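Local coordinates for protein galactan 1,3-beta-galactosidase (Phanerochaete chrysosporium, PDB 7BYV) that probably hydrolyses beta-1,3-galactan from the chain end as a family 43 exo-glycosidase, and carries a second, carbohydrate-binding module that holds calcium, at residues Thr186-Gly191 / Tyr241-Phe246; Val81-Val86 / Arg137-Phe142; Trp209-Asn214 / Ala236-Tyr241. The protein carries 1 engineered substitution. All coordinates share one frame; numbering follows the deposited sequence.

Contact 1: Thr186-Gly191 / Tyr241-Phe246; sequences TLQAPG and YSQNAF. Engineered in segment 186-191: Q188 (natural residue Glu). With GAL (beta-D-galactopyranose), chain C; GAL (beta-D-galactopyranose), chain B.
A189 and N244 meet where two adjacent blades of the five-bladed beta-propeller of family GH43 come together, each close to the start of a blade's first strand, 190-195 and 243-250. The chain turns a corner at A189.

Hydrogen bonding across the gap comes first. N244 ND2 donates to A189 O over 3.2 Å at an N-H...O angle of 157°; the oxygen lies nearly in the plane of the N244 amide, while the donor is tilted 33° from the carbonyl plane. N244 has its CG opposite the backbone N (chi1 -164°), which carries the amide over to A189; ND2 has its stronger partner in D247 OD2, just past the segment.

The apolar part is small: A189 CB packs on Q243 CG at 3.7 Å.

Sugar contacts form the third group. Q188 is engineered (Glu in the natural protein); its extended side chain crosses that of Q243 at about a right angle, and Q188 CD stands 3.7 Å from O3 of the chain C galactose, the oxygen that links it to the chain B galactose. Q243 NE2 makes a weak bond of 3.4 Å to O2 of the chain B galactose; its firmer partners are S204 for NE2 and W261 for OE1. With a leucine in place of Q243, S204 OG and W261 NE1 would probably lose their amide mate, and O2 one of its donors.

A water closes the far end, donating to P190 O at 3.0 Å and to A245 O at 3.3 Å.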
loop_
_atom_site.group_PDB
_atom_site.type_symbol
_atom_site.label_atom_id
_atom_site.label_comp_id
_atom_site.label_asym_id
_atom_site.label_seq_id
_atom_site.Cartn_x
_atom_site.Cartn_y
_atom_site.Cartn_z
ATOM N N THR A 186 -4.527 -3.673 19.895
ATOM C CA THR A 186 -4.198 -4.588 18.803
ATOM C C THR A 186 -3.976 -3.858 17.473
ATOM O O THR A 186 -4.607 -4.164 16.449
ATOM C CB THR A 186 -5.261 -5.690 18.680
ATOM O OG1 THR A 186 -6.483 -5.157 18.157
ATOM C CG2 THR A 186 -5.512 -6.358 20.058
ATOM N N LEU A 187 -3.059 -2.891 17.497
ATOM C CA LEU A 187 -2.682 -2.115 16.328
ATOM C C LEU A 187 -1.384 -2.655 15.761
ATOM O O LEU A 187 -0.467 -3.005 16.508
ATOM C CB LEU A 187 -2.507 -0.639 16.672
ATOM C CG LEU A 187 -3.780 0.143 16.999
ATOM C CD1 LEU A 187 -3.419 1.533 17.538
ATOM C CD2 LEU A 187 -4.696 0.256 15.778
ATOM N N GLN A 188 -1.324 -2.742 14.436
ATOM C CA GLN A 188 -0.090 -3.036 13.740
ATOM C C GLN A 188 -0.061 -2.189 12.477
ATOM O O GLN A 188 -0.930 -1.337 12.258
ATOM C CB GLN A 188 0.044 -4.530 13.445
ATOM C CG GLN A 188 -1.048 -5.081 12.565
ATOM C CD GLN A 188 -0.785 -6.523 12.164
ATOM O OE1 GLN A 188 0.128 -7.165 12.691
ATOM N NE2 GLN A 188 -1.572 -7.033 11.228
ATOM N N ALA A 189 0.963 -2.414 11.660
ATOM C CA ALA A 189 1.230 -1.619 10.468
ATOM C C ALA A 189 1.149 -0.114 10.737
ATOM O O ALA A 189 0.367 0.587 10.085
ATOM C CB ALA A 189 0.279 -2.011 9.345
ATOM N N PRO A 190 1.949 0.418 11.670
ATOM C CA PRO A 190 1.840 1.837 12.020
ATOM C C PRO A 190 2.658 2.773 11.142
ATOM O O PRO A 190 3.692 2.412 10.573
ATOM C CB PRO A 190 2.389 1.862 13.451
ATOM C CG PRO A 190 3.484 0.876 13.390
ATOM C CD PRO A 190 2.980 -0.243 12.492
ATOM N N GLY A 191 2.163 4.009 11.049
ATOM C CA GLY A 191 2.954 5.131 10.567
ATOM C C GLY A 191 2.510 6.398 11.267
ATOM O O GLY A 191 1.390 6.477 11.782
ATOM N N TYR A 241 -8.916 -2.228 0.190
ATOM C CA TYR A 241 -8.086 -3.415 0.180
ATOM C C TYR A 241 -6.615 -3.039 0.242
ATOM O O TYR A 241 -5.920 -3.073 -0.780
ATOM C CB TYR A 241 -8.388 -4.261 -1.050
ATOM C CG TYR A 241 -8.014 -5.711 -0.872
ATOM C CD1 TYR A 241 -6.848 -6.086 -0.175
ATOM C CD2 TYR A 241 -8.822 -6.716 -1.382
ATOM C CE1 TYR A 241 -6.510 -7.417 -0.010
ATOM C CE2 TYR A 241 -8.485 -8.048 -1.223
ATOM C CZ TYR A 241 -7.339 -8.391 -0.544
ATOM O OH TYR A 241 -7.039 -9.721 -0.412
ATOM N N SER A 242 -6.131 -2.688 1.435
ATOM C CA SER A 242 -4.708 -2.419 1.618
ATOM C C SER A 242 -4.360 -2.406 3.106
ATOM O O SER A 242 -5.218 -2.534 3.982
ATOM C CB SER A 242 -4.294 -1.098 0.966
ATOM O OG SER A 242 -4.742 -0.018 1.754
ATOM N N GLN A 243 -3.076 -2.256 3.376
ATOM C CA GLN A 243 -2.613 -2.140 4.740
ATOM C C GLN A 243 -1.511 -1.102 4.754
ATOM O O GLN A 243 -0.610 -1.144 3.910
ATOM C CB GLN A 243 -2.107 -3.479 5.286
ATOM C CG GLN A 243 -1.990 -3.471 6.792
ATOM C CD GLN A 243 -1.263 -4.668 7.357
ATOM O OE1 GLN A 243 -0.417 -5.277 6.700
ATOM N NE2 GLN A 243 -1.591 -5.011 8.590
ATOM N N ASN A 244 -1.589 -0.183 5.715
ATOM C CA ASN A 244 -0.621 0.901 5.827
ATOM C C ASN A 244 0.811 0.393 5.738
ATOM O O ASN A 244 1.143 -0.675 6.264
ATOM C CB ASN A 244 -0.817 1.634 7.149
ATOM C CG ASN A 244 -0.127 2.964 7.172
ATOM O OD1 ASN A 244 -0.167 3.724 6.196
ATOM N ND2 ASN A 244 0.526 3.263 8.291
ATOM N N ALA A 245 1.667 1.173 5.070
ATOM C CA ALA A 245 3.094 0.863 5.073
ATOM C C ALA A 245 3.863 2.105 5.468
ATOM O O ALA A 245 4.698 2.073 6.377
ATOM C CB ALA A 245 3.571 0.354 3.708
ATOM N N PHE A 246 3.569 3.207 4.794
ATOM C CA PHE A 246 4.266 4.448 5.061
ATOM C C PHE A 246 3.316 5.594 4.798
ATOM O O PHE A 246 2.427 5.484 3.954
ATOM C CB PHE A 246 5.505 4.601 4.191
ATOM C CG PHE A 246 6.437 5.628 4.695
ATOM C CD1 PHE A 246 7.279 5.345 5.768
ATOM C CD2 PHE A 246 6.466 6.888 4.130
ATOM C CE1 PHE A 246 8.153 6.299 6.263
ATOM C CE2 PHE A 246 7.336 7.851 4.627
ATOM C CZ PHE A 246 8.179 7.549 5.701
HETATM C C1 GAL C . -1.085 -11.311 14.008
HETATM C C2 GAL C . -0.957 -10.305 12.829
HETATM C C3 GAL C . 0.128 -10.762 11.785
HETATM C C4 GAL C . 1.493 -11.144 12.460
HETATM C C5 GAL C . 1.258 -12.059 13.671
HETATM C C6 GAL C . 2.527 -12.323 14.547
HETATM O O2 GAL C . -2.206 -10.097 12.147
HETATM O O3 GAL C . 0.413 -9.734 10.853
HETATM O O4 GAL C . 2.257 -9.966 12.850
HETATM O O5 GAL C . 0.233 -11.516 14.579
HETATM O O6 GAL C . 2.305 -13.350 15.554
HETATM C C1 GAL B . 0.779 -9.274 9.610
HETATM C C2 GAL B . 1.805 -8.137 9.177
HETATM C C3 GAL B . 2.594 -8.490 7.936
HETATM C C4 GAL B . 3.090 -9.945 8.044
HETATM C C5 GAL B . 1.855 -10.903 8.003
HETATM C C6 GAL B . 2.050 -12.336 8.592
HETATM O O2 GAL B . 1.213 -6.884 8.939
HETATM O O3 GAL B . 3.730 -7.628 7.842
HETATM O O4 GAL B . 3.878 -10.133 9.249
HETATM O O5 GAL B . 0.621 -10.334 8.612
HETATM O O6 GAL B . 0.814 -13.070 8.625
HETATM O O HOH W 1 5.274 4.217 8.785
#

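Contact 2: Val81-Val86 / Arg137-Phe142; sequences VERPKV and RDESIF. With GAL (beta-D-galactopyranose), chain B; GAL (beta-D-galactopyranose), chain C.
The O2 hydroxyl of the chain B galactose is gripped from both segments, by R83 and D138. It donates to D138 OD2 over 2.8 Å and accepts from R83 NH2 over 3.1 Å, with an N-H...O angle of 156° and the oxygen near the guanidinium plane, at its edge. The two residues also pair directly, in a salt bridge of 3.4 Å between R83 NE and D138 OD2; the flat groups are steeply inclined to one another, and D138 OD2 takes a further bond from the backbone N of A189. Beyond R83, E82 reaches the same sugar with an extended side chain: its OE1 accepts from O4 of the galactose at 2.9 Å and from O3 at 3.2 Å, while Y106 holds OE2.

Behind this polar end, strands 81-86 and 139-142 run side by side, nearly parallel (12°), as the first strands of neighbouring propeller blades. Their axes come no closer than 6.7 Å, and it is side chains that span the gap. E139, bent at chi2 (62°), curls so that its OE2 stands 2.7 Å from R83 O. Further along, K85 CB packs on I141 CG1 at 3.8 Å, and the K85 chain passes over S140 OG. K85 NZ folds back to donate to P84 O from above the carbonyl plane and bonds A23 O as well.

E82 OE1 and D138 OD1 come near each other, with the sugar hydroxyls and R83, which pairs with D138, around them. Together the three side chains read O2, O3 and O4 of one ring, and the hold of E82 on the axial O4 is consistent with a site that selects galactose.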
loop_
_atom_site.group_PDB
_atom_site.type_symbol
_atom_site.label_atom_id
_atom_site.label_comp_id
_atom_site.label_asym_id
_atom_site.label_seq_id
_atom_site.Cartn_x
_atom_site.Cartn_y
_atom_site.Cartn_z
ATOM N N VAL A 81 12.337 -10.483 7.732
ATOM C CA VAL A 81 12.792 -9.097 7.797
ATOM C C VAL A 81 11.721 -8.235 7.139
ATOM O O VAL A 81 11.582 -8.248 5.911
ATOM C CB VAL A 81 14.150 -8.896 7.115
ATOM C CG1 VAL A 81 14.475 -7.392 6.941
ATOM C CG2 VAL A 81 15.233 -9.610 7.895
ATOM N N GLU A 82 10.979 -7.476 7.945
ATOM C CA GLU A 82 9.785 -6.796 7.470
ATOM C C GLU A 82 9.837 -5.310 7.774
ATOM O O GLU A 82 10.479 -4.871 8.733
ATOM C CB GLU A 82 8.543 -7.401 8.083
ATOM C CG GLU A 82 8.349 -8.821 7.629
ATOM C CD GLU A 82 7.058 -9.433 8.112
ATOM O OE1 GLU A 82 6.446 -8.869 9.049
ATOM O OE2 GLU A 82 6.670 -10.488 7.552
ATOM N N ARG A 83 9.153 -4.549 6.927
ATOM C CA ARG A 83 8.941 -3.114 7.058
ATOM C C ARG A 83 10.236 -2.383 7.370
ATOM O O ARG A 83 10.388 -1.847 8.471
ATOM C CB ARG A 83 7.902 -2.831 8.142
ATOM C CG ARG A 83 6.713 -3.749 8.062
ATOM C CD ARG A 83 5.485 -3.255 8.844
ATOM N NE ARG A 83 4.312 -4.060 8.505
ATOM C CZ ARG A 83 3.406 -3.696 7.596
ATOM N NH1 ARG A 83 3.539 -2.527 6.978
ATOM N NH2 ARG A 83 2.366 -4.483 7.315
ATOM N N PRO A 84 11.196 -2.342 6.450
ATOM C CA PRO A 84 12.392 -1.531 6.694
ATOM C C PRO A 84 12.041 -0.049 6.712
ATOM O O PRO A 84 11.292 0.444 5.862
ATOM C CB PRO A 84 13.313 -1.886 5.519
ATOM C CG PRO A 84 12.401 -2.355 4.451
ATOM C CD PRO A 84 11.256 -3.032 5.149
ATOM N N LYS A 85 12.574 0.652 7.706
ATOM C CA LYS A 85 12.472 2.096 7.794
ATOM C C LYS A 85 13.879 2.661 7.876
ATOM O O LYS A 85 14.801 1.990 8.350
ATOM C CB LYS A 85 11.653 2.525 9.004
ATOM C CG LYS A 85 10.279 1.928 9.024
ATOM C CD LYS A 85 9.365 2.576 7.996
ATOM C CE LYS A 85 8.058 1.809 7.892
ATOM N NZ LYS A 85 8.248 0.579 7.094
ATOM N N VAL A 86 14.047 3.887 7.389
ATOM C CA VAL A 86 15.367 4.500 7.335
ATOM C C VAL A 86 15.213 5.992 7.597
ATOM O O VAL A 86 14.482 6.677 6.874
ATOM C CB VAL A 86 16.079 4.256 5.988
ATOM C CG1 VAL A 86 17.183 5.274 5.786
ATOM C CG2 VAL A 86 16.668 2.860 5.936
ATOM N N ARG A 137 6.818 -6.497 16.843
ATOM C CA ARG A 137 6.553 -7.129 15.556
ATOM C C ARG A 137 6.443 -6.025 14.522
ATOM O O ARG A 137 7.479 -5.459 14.115
ATOM C CB ARG A 137 5.337 -8.057 15.659
ATOM C CG ARG A 137 5.704 -9.467 16.063
ATOM C CD ARG A 137 4.535 -10.212 16.679
ATOM N NE ARG A 137 4.969 -11.469 17.289
ATOM C CZ ARG A 137 5.120 -11.655 18.602
ATOM N NH1 ARG A 137 4.864 -10.673 19.463
ATOM N NH2 ARG A 137 5.540 -12.824 19.061
ATOM N N ASP A 138 5.239 -5.649 14.067
ATOM C CA ASP A 138 5.129 -4.543 13.116
ATOM C C ASP A 138 5.642 -3.257 13.754
ATOM O O ASP A 138 5.278 -2.916 14.886
ATOM C CB ASP A 138 3.685 -4.358 12.642
ATOM C CG ASP A 138 3.292 -5.336 11.514
ATOM O OD1 ASP A 138 4.038 -6.299 11.230
ATOM O OD2 ASP A 138 2.219 -5.153 10.913
ATOM N N GLU A 139 6.524 -2.557 13.045
ATOM C CA GLU A 139 7.131 -1.359 13.587
ATOM C C GLU A 139 7.226 -0.299 12.508
ATOM O O GLU A 139 6.922 -0.538 11.337
ATOM C CB GLU A 139 8.517 -1.626 14.188
ATOM C CG GLU A 139 9.431 -2.465 13.348
ATOM C CD GLU A 139 9.770 -1.824 12.016
ATOM O OE1 GLU A 139 10.142 -0.628 12.002
ATOM O OE2 GLU A 139 9.651 -2.514 10.981
ATOM N N SER A 140 7.689 0.875 12.938
ATOM C CA SER A 140 7.910 2.061 12.122
ATOM C C SER A 140 8.806 3.015 12.908
ATOM O O SER A 140 8.938 2.907 14.129
ATOM C CB SER A 140 6.591 2.746 11.748
ATOM O OG SER A 140 6.827 3.803 10.833
ATOM N N ILE A 141 9.424 3.947 12.190
ATOM C CA ILE A 141 10.304 4.948 12.782
ATOM C C ILE A 141 9.743 6.310 12.432
ATOM O O ILE A 141 9.498 6.600 11.256
ATOM C CB ILE A 141 11.748 4.822 12.266
ATOM C CG1 ILE A 141 12.352 3.445 12.593
ATOM C CG2 ILE A 141 12.580 5.927 12.813
ATOM C CD1 ILE A 141 12.475 3.147 14.069
ATOM N N PHE A 142 9.520 7.139 13.439
ATOM C CA PHE A 142 9.120 8.513 13.205
ATOM C C PHE A 142 10.291 9.401 13.553
ATOM O O PHE A 142 10.870 9.265 14.634
ATOM C CB PHE A 142 7.908 8.921 14.038
ATOM C CG PHE A 142 7.555 10.374 13.899
ATOM C CD1 PHE A 142 7.108 10.873 12.692
ATOM C CD2 PHE A 142 7.692 11.244 14.970
ATOM C CE1 PHE A 142 6.790 12.218 12.552
ATOM C CE2 PHE A 142 7.370 12.602 14.839
ATOM C CZ PHE A 142 6.919 13.085 13.624
HETATM C C1 GAL B . 0.779 -9.274 9.610
HETATM C C2 GAL B . 1.805 -8.137 9.177
HETATM C C3 GAL B . 2.594 -8.490 7.936
HETATM C C4 GAL B . 3.090 -9.945 8.044
HETATM C C5 GAL B . 1.855 -10.903 8.003
HETATM C C6 GAL B . 2.050 -12.336 8.592
HETATM O O2 GAL B . 1.213 -6.884 8.939
HETATM O O3 GAL B . 3.730 -7.628 7.842
HETATM O O4 GAL B . 3.878 -10.133 9.249
HETATM O O5 GAL B . 0.621 -10.334 8.612
HETATM O O6 GAL B . 0.814 -13.070 8.625
HETATM C C1 GAL C . -1.085 -11.311 14.008
HETATM C C2 GAL C . -0.957 -10.305 12.829
HETATM C C3 GAL C . 0.128 -10.762 11.785
HETATM C C4 GAL C . 1.493 -11.144 12.460
HETATM C C5 GAL C . 1.258 -12.059 13.671
HETATM C C6 GAL C . 2.527 -12.323 14.547
HETATM O O2 GAL C . -2.206 -10.097 12.147
HETATM O O3 GAL C . 0.413 -9.734 10.853
HETATM O O4 GAL C . 2.257 -9.966 12.850
HETATM O O5 GAL C . 0.233 -11.516 14.579
HETATM O O6 GAL C . 2.305 -13.350 15.554
#

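Contact 3: Trp209-Asn214 / Ala236-Tyr241; sequences WAPNPN and ATRTWY. With GAL (beta-D-galactopyranose), chain B.
R238 lays the face of its guanidinium against the ring of P211, whose CG stands 3.3 Å above the centre of that plane. The bend at chi3 (-76°) of R238 folds the group over the proline, and R238 CD passes 3.3 Å from P211 O; D386 takes the charged end in a salt bridge. R238 also opens a short left-handed turn, 238-241, in which four successive residues have positive phi. The turn is tied to the residue before it: Y241 N donates to T237 O, and T237 OG1 accepts from W240 N in an ST motif.

T239 comes next and carries the polar bond between the segments. Its OG1 accepts from the backbone N of N214 at 2.7 Å, nearly straight at 166°, while T239 CG2 touches the side of N214. The N214 side chain crosses that of T239; OD1 accepts from N244 N, and ND2, near T239 OG1 but at a poor angle, donates weakly to N212 O.

Y241 completes the grip. P211 CG lies over one face of its ring, 3.6 Å from the centroid of Y241, in a CH-pi contact. The proline thus fits into the corner formed by the guanidinium and the phenol, which themselves make a cation-pi pair; Y241 OH bonds D386 too.

At the other end of loop 209-214, W209 offers a face to the chain B galactose, with C5 of the sugar 3.6 Å above the indole plane. P211 and the T239 hydroxyl thus help to anchor the loop whose W209 forms a wall of the sugar site.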
loop_
_atom_site.group_PDB
_atom_site.type_symbol
_atom_site.label_atom_id
_atom_site.label_comp_id
_atom_site.label_asym_id
_atom_site.label_seq_id
_atom_site.Cartn_x
_atom_site.Cartn_y
_atom_site.Cartn_z
ATOM N N TRP A 209 -3.063 -11.615 6.928
ATOM C CA TRP A 209 -2.893 -10.897 5.669
ATOM C C TRP A 209 -4.157 -10.171 5.236
ATOM O O TRP A 209 -4.094 -9.378 4.293
ATOM C CB TRP A 209 -2.462 -11.849 4.551
ATOM C CG TRP A 209 -1.165 -12.553 4.784
ATOM C CD1 TRP A 209 -1.000 -13.840 5.201
ATOM C CD2 TRP A 209 0.152 -12.013 4.608
ATOM N NE1 TRP A 209 0.335 -14.134 5.298
ATOM C CE2 TRP A 209 1.065 -13.032 4.939
ATOM C CE3 TRP A 209 0.645 -10.767 4.209
ATOM C CZ2 TRP A 209 2.448 -12.850 4.877
ATOM C CZ3 TRP A 209 2.024 -10.584 4.145
ATOM C CH2 TRP A 209 2.911 -11.622 4.480
ATOM N N ALA A 210 -5.287 -10.430 5.880
ATOM C CA ALA A 210 -6.548 -9.899 5.407
ATOM C C ALA A 210 -6.604 -8.397 5.658
ATOM O O ALA A 210 -6.298 -7.945 6.771
ATOM C CB ALA A 210 -7.712 -10.591 6.102
ATOM N N PRO A 211 -6.989 -7.594 4.668
ATOM C CA PRO A 211 -7.083 -6.151 4.900
ATOM C C PRO A 211 -8.209 -5.852 5.871
ATOM O O PRO A 211 -9.248 -6.509 5.860
ATOM C CB PRO A 211 -7.389 -5.595 3.509
ATOM C CG PRO A 211 -8.202 -6.716 2.882
ATOM C CD PRO A 211 -7.589 -7.993 3.378
ATOM N N ASN A 212 -8.005 -4.858 6.712
ATOM C CA ASN A 212 -9.051 -4.364 7.596
ATOM C C ASN A 212 -9.104 -2.846 7.500
ATOM O O ASN A 212 -8.209 -2.216 6.924
ATOM C CB ASN A 212 -8.814 -4.858 9.036
ATOM C CG ASN A 212 -7.505 -4.364 9.638
ATOM O OD1 ASN A 212 -7.422 -3.234 10.094
ATOM N ND2 ASN A 212 -6.498 -5.228 9.698
ATOM N N PRO A 213 -10.175 -2.220 8.007
ATOM C CA PRO A 213 -10.233 -0.750 7.995
ATOM C C PRO A 213 -9.139 -0.102 8.825
ATOM O O PRO A 213 -9.210 -0.123 10.054
ATOM C CB PRO A 213 -11.614 -0.451 8.590
ATOM C CG PRO A 213 -12.401 -1.711 8.371
ATOM C CD PRO A 213 -11.407 -2.799 8.571
ATOM N N ASN A 214 -8.145 0.489 8.166
ATOM C CA ASN A 214 -7.085 1.219 8.845
ATOM C C ASN A 214 -7.629 2.482 9.510
ATOM O O ASN A 214 -8.587 3.094 9.035
ATOM C CB ASN A 214 -5.975 1.572 7.852
ATOM C CG ASN A 214 -5.097 0.366 7.507
ATOM O OD1 ASN A 214 -3.930 0.504 7.113
ATOM N ND2 ASN A 214 -5.666 -0.828 7.660
ATOM N N ALA A 236 -16.316 -0.525 4.830
ATOM C CA ALA A 236 -16.533 -1.751 4.076
ATOM C C ALA A 236 -15.372 -2.085 3.147
ATOM O O ALA A 236 -15.172 -3.260 2.815
ATOM C CB ALA A 236 -17.828 -1.642 3.267
ATOM N N THR A 237 -14.618 -1.081 2.694
ATOM C CA THR A 237 -13.612 -1.339 1.668
ATOM C C THR A 237 -12.307 -1.870 2.231
ATOM O O THR A 237 -11.432 -2.252 1.447
ATOM C CB THR A 237 -13.307 -0.071 0.861
ATOM O OG1 THR A 237 -12.474 0.807 1.641
ATOM C CG2 THR A 237 -14.602 0.631 0.445
ATOM N N ARG A 238 -12.151 -1.878 3.555
ATOM C CA ARG A 238 -10.928 -2.340 4.201
ATOM C C ARG A 238 -9.722 -1.586 3.646
ATOM O O ARG A 238 -8.830 -2.151 3.019
ATOM C CB ARG A 238 -10.770 -3.865 4.037
ATOM C CG ARG A 238 -12.102 -4.631 4.162
ATOM C CD ARG A 238 -11.955 -6.116 3.993
ATOM N NE ARG A 238 -11.777 -6.481 2.595
ATOM C CZ ARG A 238 -11.352 -7.671 2.182
ATOM N NH1 ARG A 238 -11.057 -8.628 3.060
ATOM N NH2 ARG A 238 -11.203 -7.895 0.889
ATOM N N THR A 239 -9.723 -0.281 3.888
ATOM C CA THR A 239 -8.707 0.637 3.368
ATOM C C THR A 239 -8.488 0.439 1.872
ATOM O O THR A 239 -7.354 0.409 1.386
ATOM C CB THR A 239 -7.392 0.495 4.128
ATOM O OG1 THR A 239 -7.680 0.227 5.502
ATOM C CG2 THR A 239 -6.596 1.808 4.034
ATOM N N TRP A 240 -9.591 0.311 1.132
ATOM C CA TRP A 240 -9.534 0.036 -0.304
ATOM C C TRP A 240 -8.651 -1.178 -0.570
ATOM O O TRP A 240 -7.761 -1.172 -1.422
ATOM C CB TRP A 240 -9.067 1.274 -1.088
ATOM C CG TRP A 240 -10.089 2.377 -0.939
ATOM C CD1 TRP A 240 -9.984 3.510 -0.166
ATOM C CD2 TRP A 240 -11.394 2.413 -1.519
ATOM N NE1 TRP A 240 -11.131 4.247 -0.255
ATOM C CE2 TRP A 240 -12.014 3.595 -1.079
ATOM C CE3 TRP A 240 -12.095 1.562 -2.376
ATOM C CZ2 TRP A 240 -13.297 3.945 -1.462
ATOM C CZ3 TRP A 240 -13.368 1.918 -2.758
ATOM C CH2 TRP A 240 -13.952 3.103 -2.308
ATOM N N TYR A 241 -8.916 -2.228 0.190
ATOM C CA TYR A 241 -8.086 -3.415 0.180
ATOM C C TYR A 241 -6.615 -3.039 0.242
ATOM O O TYR A 241 -5.920 -3.073 -0.780
ATOM C CB TYR A 241 -8.388 -4.261 -1.050
ATOM C CG TYR A 241 -8.014 -5.711 -0.872
ATOM C CD1 TYR A 241 -6.848 -6.086 -0.175
ATOM C CD2 TYR A 241 -8.822 -6.716 -1.382
ATOM C CE1 TYR A 241 -6.510 -7.417 -0.010
ATOM C CE2 TYR A 241 -8.485 -8.048 -1.223
ATOM C CZ TYR A 241 -7.339 -8.391 -0.544
ATOM O OH TYR A 241 -7.039 -9.721 -0.412
HETATM C C1 GAL B . 0.779 -9.274 9.610
HETATM C C2 GAL B . 1.805 -8.137 9.177
HETATM C C3 GAL B . 2.594 -8.490 7.936
HETATM C C4 GAL B . 3.090 -9.945 8.044
HETATM C C5 GAL B . 1.855 -10.903 8.003
HETATM C C6 GAL B . 2.050 -12.336 8.592
HETATM O O2 GAL B . 1.213 -6.884 8.939
HETATM O O3 GAL B . 3.730 -7.628 7.842
HETATM O O4 GAL B . 3.878 -10.133 9.249
HETATM O O5 GAL B . 0.621 -10.334 8.612
HETATM O O6 GAL B . 0.814 -13.070 8.625
#

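Overall arrangement
All three contacts touch the galactose of chain B, which sits in the sugar site near the propeller's central axis with the chain C sugar joined to it. Contacts 1 and 2, centres 11 Å apart, interlock beside it: A189 N reaches D138 OD2 and N244 O meets R83 NH1, each at 3.1 Å and probably hydrogen-bonded. Contact 3 lies on the opposite flank of contact 1, about 10 Å between centres; the two share Y241, and N244 N probably bonds N214 OD1 at 2.8 Å. Contacts 2 and 3 have centres about 20 Å apart and do not touch; the sugar lies between their polar and aromatic faces.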